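Local coordinates for ankyrin repeat domain protein (Legionella pneumophila subsp. pneumophila, PDB 6MCA) that is a bacterial effector, also called AnkH or LegA3, that interacts with the host LARP7 component of the 7SK snRNP complex, at residues 435-440 and 475-480; 200-205 and 377-382. All coordinates share one frame; numbering follows the deposited sequence.

Both contacts are small and apolar in the main, and in neither does a hydrogen bond cross between the segments. Interaction 2 is buried, about 18 Å from the chain centre, and sets residues 200-205, on helix 188-202 and the turn beside it, against helix 373-399. Interaction 1 lies farther out, about 32 Å from that centre, and is partly buried; there helix 427-440 meets the loop after helix 463-474. Helix 373-399 relates the two: it supplies residues 377-382 and, farther along, packs on residues 435-440. Aliphatic and sulfur atoms make the outer contact, whereas a phenylalanine ring makes the inner one. Their nearest atoms stay about 12 Å apart.

Interaction 1 (435-440 and 475-480); sequences KILNIL and CGINPN
Leu437 meets Cys475 and Ile477 in a purely apolar helix-to-loop contact within the helical C-terminal part of the chain, where the last turns of helix 427-440 face the loop that follows helix 463-474. The closest pair of CA atoms, Leu437 and Cys475, is 8.5 Å apart, so side chains alone bridge the gap. A single methyl does the work on the helix side: Leu437 CD1 lies 3.8 Å from Cys475 SG and 4.1 Å from Ile477 CD1. Cys475 also offers CB, 3.9 Å from Leu437 CD1, while the terminal methyl of Ile477 approaches it methyl to methyl. In Cys475 the sulfur stands opposite the carbonyl carbon (chi1 -63°), a torsion that lays the CB-SG bond across the leucine methyl and brings both atoms into touch with it. The CB atoms of Cys475 and Ile477 both head toward the helix from their own backbones. Leu418 and Leu449, from helices 404-421 and 447-458, also touch Leu437, and Ile441 touches Ile477. With 111 Å² buried and no polar bond across it, the contact implies dispersion and hydrophobic burial as its source of cohesion, with little directional constraint.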
loop_
_atom_site.group_PDB
_atom_site.type_symbol
_atom_site.label_atom_id
_atom_site.label_comp_id
_atom_site.label_asym_id
_atom_site.label_seq_id
_atom_site.Cartn_x
_atom_site.Cartn_y
_atom_site.Cartn_z
ATOM N N LYS A 435 18.961 -14.908 -12.262
ATOM C CA LYS A 435 19.300 -13.852 -11.311
ATOM C C LYS A 435 19.226 -14.353 -9.873
ATOM O O LYS A 435 20.108 -14.060 -9.056
ATOM C CB LYS A 435 18.361 -12.660 -11.492
ATOM C CG LYS A 435 18.653 -11.764 -12.682
ATOM C CD LYS A 435 17.824 -10.490 -12.582
ATOM C CE LYS A 435 17.777 -9.737 -13.899
ATOM N NZ LYS A 435 16.803 -8.611 -13.845
ATOM N N ILE A 436 18.177 -15.110 -9.548
ATOM C CA ILE A 436 17.970 -15.549 -8.169
ATOM C C ILE A 436 18.946 -16.662 -7.800
ATOM O O ILE A 436 19.519 -16.667 -6.702
ATOM C CB ILE A 436 16.507 -15.987 -7.972
ATOM C CG1 ILE A 436 15.570 -14.785 -8.114
ATOM C CG2 ILE A 436 16.322 -16.654 -6.621
ATOM C CD1 ILE A 436 14.142 -15.160 -8.440
ATOM N N LEU A 437 19.149 -17.624 -8.704
ATOM C CA LEU A 437 20.049 -18.738 -8.442
ATOM C C LEU A 437 21.494 -18.288 -8.320
ATOM O O LEU A 437 22.298 -19.002 -7.712
ATOM C CB LEU A 437 19.923 -19.788 -9.545
ATOM C CG LEU A 437 18.628 -20.603 -9.544
ATOM C CD1 LEU A 437 18.556 -21.500 -10.772
ATOM C CD2 LEU A 437 18.503 -21.414 -8.266
ATOM N N ASN A 438 21.846 -17.130 -8.889
ATOM C CA ASN A 438 23.163 -16.563 -8.614
ATOM C C ASN A 438 23.409 -16.412 -7.116
ATOM O O ASN A 438 24.550 -16.534 -6.658
ATOM C CB ASN A 438 23.313 -15.209 -9.309
ATOM C CG ASN A 438 24.142 -15.293 -10.571
ATOM O OD1 ASN A 438 24.471 -16.381 -11.043
ATOM N ND2 ASN A 438 24.492 -14.138 -11.125
ATOM N N ILE A 439 22.357 -16.160 -6.344
ATOM C CA ILE A 439 22.466 -15.985 -4.903
ATOM C C ILE A 439 22.114 -17.263 -4.150
ATOM O O ILE A 439 22.797 -17.626 -3.191
ATOM C CB ILE A 439 21.575 -14.809 -4.445
ATOM C CG1 ILE A 439 22.126 -13.483 -4.977
ATOM C CG2 ILE A 439 21.456 -14.776 -2.928
ATOM C CD1 ILE A 439 21.284 -12.282 -4.608
ATOM N N LEU A 440 21.060 -17.962 -4.575
ATOM C CA LEU A 440 20.601 -19.134 -3.836
ATOM C C LEU A 440 21.507 -20.348 -3.996
ATOM O O LEU A 440 21.267 -21.364 -3.336
ATOM C CB LEU A 440 19.177 -19.498 -4.256
ATOM C CG LEU A 440 18.090 -18.560 -3.735
ATOM C CD1 LEU A 440 16.712 -19.147 -3.985
ATOM C CD2 LEU A 440 18.300 -18.281 -2.254
ATOM N N CYS A 475 19.028 -24.326 -15.921
ATOM C CA CYS A 475 20.098 -23.418 -15.540
ATOM C C CYS A 475 21.408 -24.148 -15.268
ATOM O O CYS A 475 22.338 -23.548 -14.720
ATOM C CB CYS A 475 19.684 -22.601 -14.314
ATOM S SG CYS A 475 18.264 -21.516 -14.600
ATOM N N GLY A 476 21.499 -25.424 -15.639
ATOM C CA GLY A 476 22.715 -26.194 -15.464
ATOM C C GLY A 476 23.019 -26.531 -14.021
ATOM O O GLY A 476 24.148 -26.337 -13.555
ATOM N N ILE A 477 22.024 -27.051 -13.303
ATOM C CA ILE A 477 22.144 -27.310 -11.873
ATOM C C ILE A 477 21.534 -28.672 -11.579
ATOM O O ILE A 477 20.337 -28.881 -11.805
ATOM C CB ILE A 477 21.448 -26.224 -11.039
ATOM C CG1 ILE A 477 22.265 -24.936 -11.085
ATOM C CG2 ILE A 477 21.257 -26.692 -9.601
ATOM C CD1 ILE A 477 21.786 -23.889 -10.128
ATOM N N ASN A 478 22.349 -29.592 -11.065
ATOM C CA ASN A 478 21.865 -30.899 -10.652
ATOM C C ASN A 478 21.784 -30.932 -9.135
ATOM O O ASN A 478 22.830 -30.898 -8.470
ATOM C CB ASN A 478 22.786 -32.006 -11.160
ATOM C CG ASN A 478 22.384 -33.380 -10.651
ATOM O OD1 ASN A 478 22.952 -33.886 -9.683
ATOM N ND2 ASN A 478 21.397 -33.986 -11.301
ATOM N N PRO A 479 20.587 -30.990 -8.543
ATOM C CA PRO A 479 20.489 -30.991 -7.076
ATOM C C PRO A 479 21.000 -32.265 -6.424
ATOM O O PRO A 479 21.211 -32.263 -5.203
ATOM C CB PRO A 479 18.988 -30.807 -6.826
ATOM C CG PRO A 479 18.336 -31.365 -8.048
ATOM C CD PRO A 479 19.266 -31.060 -9.192
ATOM N N ASN A 480 21.206 -33.336 -7.190
ATOM C CA ASN A 480 21.659 -34.624 -6.667
ATOM C C ASN A 480 20.743 -35.101 -5.541
ATOM O O ASN A 480 21.150 -35.280 -4.392
ATOM C CB ASN A 480 23.117 -34.546 -6.202
ATOM C CG ASN A 480 23.921 -35.766 -6.600
ATOM O OD1 ASN A 480 23.593 -36.451 -7.570
ATOM N ND2 ASN A 480 24.984 -36.045 -5.854
#

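Interaction 2 (200-205 and 377-382); sequences RRFISS and LSLYDE
Phe202 and Glu382 are the nearest residues by backbone, their CA atoms 9.6 Å apart, where residues 200-205, on helix 188-202 with a type I beta turn from Phe202 to Ser205, lie against helix 373-399. This is packing of one helix and its adjoining turn on a second helix, far apart in sequence, and an aromatic side chain spans the gap. A trans first torsion (chi1 177°) swings the ring of Phe202 away from its own backbone nitrogen and out to the second helix. There Leu379 CD1 meets the rim of the ring, close to the ring plane, at 4.5 Å from Phe202 CE2, a loose apolar touch. Trp383 and Trp386 of helix 373-399 meet the ring as well, Trp386 edge-to-face, and the Glu382 carboxylate is engaged by His210 through OE2. On the Phe202 side the turn is held by a bond from Ser205 N to Phe202 O of 3.3 Å, while Ser204 OG donates to Arg201 O over 2.9 Å. The backbone of the second helix supplies the ring's other neighbour in this contact: Glu382 O approaches obliquely and lies 4.2 Å from Phe202 CE1.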
loop_
_atom_site.group_PDB
_atom_site.type_symbol
_atom_site.label_atom_id
_atom_site.label_comp_id
_atom_site.label_asym_id
_atom_site.label_seq_id
_atom_site.Cartn_x
_atom_site.Cartn_y
_atom_site.Cartn_z
ATOM N N ARG A 200 6.326 7.065 -10.562
ATOM C CA ARG A 200 7.399 8.054 -10.608
ATOM C C ARG A 200 8.718 7.416 -11.028
ATOM O O ARG A 200 9.439 7.951 -11.879
ATOM C CB ARG A 200 7.546 8.735 -9.246
ATOM C CG ARG A 200 8.714 9.705 -9.175
ATOM C CD ARG A 200 8.993 10.141 -7.746
ATOM N NE ARG A 200 9.548 9.060 -6.937
ATOM C CZ ARG A 200 10.836 8.737 -6.907
ATOM N NH1 ARG A 200 11.708 9.410 -7.643
ATOM N NH2 ARG A 200 11.252 7.738 -6.140
ATOM N N ARG A 201 9.053 6.269 -10.432
ATOM C CA ARG A 201 10.272 5.567 -10.821
ATOM C C ARG A 201 10.190 5.057 -12.253
ATOM O O ARG A 201 11.207 5.016 -12.957
ATOM C CB ARG A 201 10.539 4.406 -9.865
ATOM C CG ARG A 201 10.735 4.819 -8.422
ATOM C CD ARG A 201 10.916 3.606 -7.523
ATOM N NE ARG A 201 11.151 3.992 -6.136
ATOM C CZ ARG A 201 12.336 4.340 -5.650
ATOM N NH1 ARG A 201 13.401 4.350 -6.440
ATOM N NH2 ARG A 201 12.457 4.678 -4.374
ATOM N N PHE A 202 8.994 4.670 -12.698
ATOM C CA PHE A 202 8.828 4.098 -14.027
ATOM C C PHE A 202 9.118 5.126 -15.108
ATOM O O PHE A 202 9.910 4.870 -16.024
ATOM C CB PHE A 202 7.412 3.541 -14.168
ATOM C CG PHE A 202 7.109 2.982 -15.525
ATOM C CD1 PHE A 202 7.787 1.873 -16.002
ATOM C CD2 PHE A 202 6.136 3.562 -16.322
ATOM C CE1 PHE A 202 7.504 1.355 -17.251
ATOM C CE2 PHE A 202 5.849 3.049 -17.571
ATOM C CZ PHE A 202 6.534 1.945 -18.037
ATOM N N ILE A 203 8.500 6.308 -15.015
ATOM C CA ILE A 203 8.723 7.333 -16.036
ATOM C C ILE A 203 10.090 7.988 -15.921
ATOM O O ILE A 203 10.436 8.829 -16.760
ATOM C CB ILE A 203 7.634 8.423 -15.994
ATOM C CG1 ILE A 203 7.629 9.134 -14.645
ATOM C CG2 ILE A 203 6.267 7.821 -16.277
ATOM C CD1 ILE A 203 6.572 10.213 -14.544
ATOM N N SER A 204 10.885 7.622 -14.918
ATOM C CA SER A 204 12.223 8.163 -14.739
ATOM C C SER A 204 13.316 7.169 -15.096
ATOM O O SER A 204 14.500 7.498 -14.975
ATOM C CB SER A 204 12.410 8.628 -13.295
ATOM O OG SER A 204 12.590 7.527 -12.422
ATOM N N SER A 205 12.955 5.959 -15.508
ATOM C CA SER A 205 13.944 4.960 -15.878
ATOM C C SER A 205 14.439 5.211 -17.296
ATOM O O SER A 205 13.677 5.642 -18.167
ATOM C CB SER A 205 13.349 3.556 -15.766
ATOM O OG SER A 205 14.331 2.559 -15.998
ATOM N N LEU A 377 -3.487 -0.734 -22.291
ATOM C CA LEU A 377 -3.181 -2.069 -21.790
ATOM C C LEU A 377 -1.717 -2.428 -22.019
ATOM O O LEU A 377 -1.083 -3.059 -21.161
ATOM C CB LEU A 377 -4.103 -3.098 -22.443
ATOM C CG LEU A 377 -5.574 -2.987 -22.037
ATOM C CD1 LEU A 377 -6.406 -4.088 -22.676
ATOM C CD2 LEU A 377 -5.711 -3.013 -20.525
ATOM N N SER A 378 -1.157 -2.033 -23.168
ATOM C CA SER A 378 0.260 -2.287 -23.411
ATOM C C SER A 378 1.129 -1.554 -22.394
ATOM O O SER A 378 2.092 -2.122 -21.860
ATOM C CB SER A 378 0.628 -1.874 -24.836
ATOM O OG SER A 378 1.959 -2.247 -25.148
ATOM N N LEU A 379 0.794 -0.294 -22.109
ATOM C CA LEU A 379 1.517 0.474 -21.102
ATOM C C LEU A 379 1.392 -0.167 -19.728
ATOM O O LEU A 379 2.363 -0.215 -18.965
ATOM C CB LEU A 379 0.989 1.908 -21.074
ATOM C CG LEU A 379 1.795 2.966 -20.324
ATOM C CD1 LEU A 379 3.084 3.280 -21.064
ATOM C CD2 LEU A 379 0.961 4.222 -20.131
ATOM N N TYR A 380 0.197 -0.661 -19.394
ATOM C CA TYR A 380 -0.013 -1.317 -18.108
ATOM C C TYR A 380 0.872 -2.552 -17.971
ATOM O O TYR A 380 1.526 -2.753 -16.940
ATOM C CB TYR A 380 -1.493 -1.677 -17.958
ATOM C CG TYR A 380 -1.822 -2.589 -16.800
ATOM C CD1 TYR A 380 -1.798 -2.122 -15.492
ATOM C CD2 TYR A 380 -2.177 -3.914 -17.015
ATOM C CE1 TYR A 380 -2.108 -2.954 -14.431
ATOM C CE2 TYR A 380 -2.488 -4.751 -15.962
ATOM C CZ TYR A 380 -2.452 -4.267 -14.673
ATOM O OH TYR A 380 -2.761 -5.099 -13.621
ATOM N N ASP A 381 0.915 -3.383 -19.016
ATOM C CA ASP A 381 1.753 -4.581 -18.978
ATOM C C ASP A 381 3.229 -4.219 -18.854
ATOM O O ASP A 381 3.968 -4.820 -18.060
ATOM C CB ASP A 381 1.513 -5.429 -20.228
ATOM C CG ASP A 381 0.158 -6.107 -20.221
ATOM O OD1 ASP A 381 -0.366 -6.384 -19.121
ATOM O OD2 ASP A 381 -0.381 -6.366 -21.318
ATOM N N GLU A 382 3.680 -3.239 -19.645
ATOM C CA GLU A 382 5.077 -2.820 -19.580
ATOM C C GLU A 382 5.435 -2.310 -18.189
ATOM O O GLU A 382 6.482 -2.673 -17.636
ATOM C CB GLU A 382 5.352 -1.750 -20.636
ATOM C CG GLU A 382 6.826 -1.512 -20.915
ATOM C CD GLU A 382 7.097 -1.148 -22.362
ATOM O OE1 GLU A 382 6.125 -0.994 -23.132
ATOM O OE2 GLU A 382 8.283 -1.016 -22.730
#